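Local coordinates for XRE-family like protein (Pseudomonas syringae pv. tomato, PDB 3F6W) that probably binds DNA through a helix-turn-helix domain, as do other XRE-family transcriptional regulators, at residues K31-A34 and A35-R39. Sequence-based numbering, arbitrary orientation.
Sequences KELA and ARLGR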
loop_
_atom_site.group_PDB
_atom_site.type_symbol
_atom_site.label_atom_id
_atom_site.label_comp_id
_atom_site.label_asym_id
_atom_site.label_seq_id
_atom_site.Cartn_x
_atom_site.Cartn_y
_atom_site.Cartn_z
ATOM N N LYS A 31 -8.794 -24.902 -10.754
ATOM C CA LYS A 31 -9.588 -26.106 -10.531
ATOM C C LYS A 31 -8.778 -27.167 -9.790
ATOM O O LYS A 31 -9.270 -27.799 -8.858
ATOM C CB LYS A 31 -10.118 -26.643 -11.862
ATOM C CG LYS A 31 -11.033 -27.846 -11.743
ATOM C CD LYS A 31 -11.656 -28.176 -13.091
ATOM C CE LYS A 31 -12.601 -29.366 -13.003
ATOM N NZ LYS A 31 -11.865 -30.658 -12.893
ATOM N N GLU A 32 -7.519 -27.331 -10.183
ATOM C CA GLU A 32 -6.624 -28.279 -9.524
ATOM C C GLU A 32 -6.282 -27.876 -8.086
ATOM O O GLU A 32 -6.234 -28.725 -7.194
ATOM C CB GLU A 32 -5.342 -28.447 -10.341
ATOM C CG GLU A 32 -4.254 -29.257 -9.653
ATOM C CD GLU A 32 -4.510 -30.748 -9.695
ATOM O OE1 GLU A 32 -3.794 -31.493 -8.996
ATOM O OE2 GLU A 32 -5.425 -31.176 -10.430
ATOM N N LEU A 33 -6.021 -26.586 -7.871
ATOM C CA LEU A 33 -5.755 -26.098 -6.524
ATOM C C LEU A 33 -6.963 -26.365 -5.635
ATOM O O LEU A 33 -6.824 -26.858 -4.518
ATOM C CB LEU A 33 -5.412 -24.602 -6.534
ATOM C CG LEU A 33 -5.185 -23.975 -5.153
ATOM C CD1 LEU A 33 -4.201 -24.797 -4.346
ATOM C CD2 LEU A 33 -4.732 -22.532 -5.283
ATOM N N ALA A 34 -8.151 -26.038 -6.137
ATOM C CA ALA A 34 -9.380 -26.256 -5.372
ATOM C C ALA A 34 -9.551 -27.729 -4.988
ATOM O O ALA A 34 -9.864 -28.050 -3.840
ATOM C CB ALA A 34 -10.590 -25.732 -6.141
ATOM N N ALA A 35 -9.320 -28.627 -5.942
ATOM C CA ALA A 35 -9.386 -30.055 -5.649
ATOM C C ALA A 35 -8.460 -30.416 -4.492
ATOM O O ALA A 35 -8.860 -31.114 -3.556
ATOM C CB ALA A 35 -9.051 -30.882 -6.888
ATOM N N ARG A 36 -7.223 -29.927 -4.533
ATOM C CA ARG A 36 -6.280 -30.229 -3.459
ATOM C C ARG A 36 -6.781 -29.705 -2.114
ATOM O O ARG A 36 -6.555 -30.327 -1.079
ATOM C CB ARG A 36 -4.905 -29.626 -3.754
ATOM C CG ARG A 36 -4.158 -30.333 -4.872
ATOM C CD ARG A 36 -2.805 -29.695 -5.119
ATOM N NE ARG A 36 -2.199 -30.201 -6.345
ATOM C CZ ARG A 36 -0.940 -29.978 -6.703
ATOM N NH1 ARG A 36 -0.146 -29.256 -5.925
ATOM N NH2 ARG A 36 -0.476 -30.481 -7.840
ATOM N N LEU A 37 -7.449 -28.555 -2.143
ATOM C CA LEU A 37 -7.930 -27.907 -0.919
ATOM C C LEU A 37 -9.209 -28.575 -0.442
ATOM O O LEU A 37 -9.629 -28.400 0.700
ATOM C CB LEU A 37 -8.211 -26.419 -1.169
ATOM C CG LEU A 37 -7.027 -25.509 -1.530
ATOM C CD1 LEU A 37 -7.457 -24.053 -1.665
ATOM C CD2 LEU A 37 -5.924 -25.642 -0.495
ATOM N N GLY A 38 -9.837 -29.331 -1.330
ATOM C CA GLY A 38 -11.147 -29.879 -1.033
ATOM C C GLY A 38 -12.204 -28.788 -0.954
ATOM O O GLY A 38 -13.119 -28.867 -0.136
ATOM N N ARG A 39 -12.077 -27.773 -1.808
ATOM C CA ARG A 39 -13.045 -26.675 -1.893
ATOM C C ARG A 39 -13.482 -26.450 -3.343
ATOM O O ARG A 39 -12.798 -26.890 -4.270
ATOM C CB ARG A 39 -12.427 -25.386 -1.317
ATOM C CG ARG A 39 -12.114 -25.477 0.190
ATOM C CD ARG A 39 -11.269 -24.311 0.637
ATOM N NE ARG A 39 -10.897 -24.323 2.053
ATOM C CZ ARG A 39 -11.552 -23.658 2.999
ATOM N NH1 ARG A 39 -12.652 -22.976 2.696
ATOM N NH2 ARG A 39 -11.126 -23.691 4.255
#
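Glu32 and Arg36, one helical turn apart, form a salt bridge on the exposed side of helix 30-37. Arg36 NE gives its N-H to Glu32 OE1 in a weak bond of 3.4 Å, close to straight at 159°. The oxygen lies at the edge of the guanidinium, in its plane, while carboxylate and guanidinium planes stand almost perpendicular, 84° apart. Glu32 reaches this spot because its chain, with CG anti to the backbone N, bends at chi2 (77°) toward the next turn; Arg36 runs out extended from CG to NE. The firmer hold on Arg36 lies at its far end, where NH1 donates to the carbonyl O of Gly65, tying this helix to helix 56-66. Beneath the pair, the main chain satisfies its polar groups in i to i+4 steps: Ala35 N to Lys31 O, Arg36 N to Glu32 O and Leu37 N to Leu33 O, all at 3.0 to 3.1 Å. At the start of the helix, Thr29 OG1 takes the N-H of Glu32. The C-terminal end closes in a Schellman motif, which ends the first helix of the helix-turn-helix and leads into the turn before helix 41-48. Gly38 has left helical geometry with a positive phi, and this reversal brings Arg39 N back to Ala34 O at 3.0 Å, with the donor tilted out of the carbonyl plane. Gly38 N is held by Ala35 O, also at 3.0 Å. On the inner side, Leu33 CD1 meets Leu37 CG at 4.1 Å, the two chains crossing at a slant. Leu33 continues into the core against Phe62 and Ile66 and also touches Val44, which Ala34 contacts as well; Leu37 rests on Phe43, whose ring receives Arg39 in a cation-pi contact.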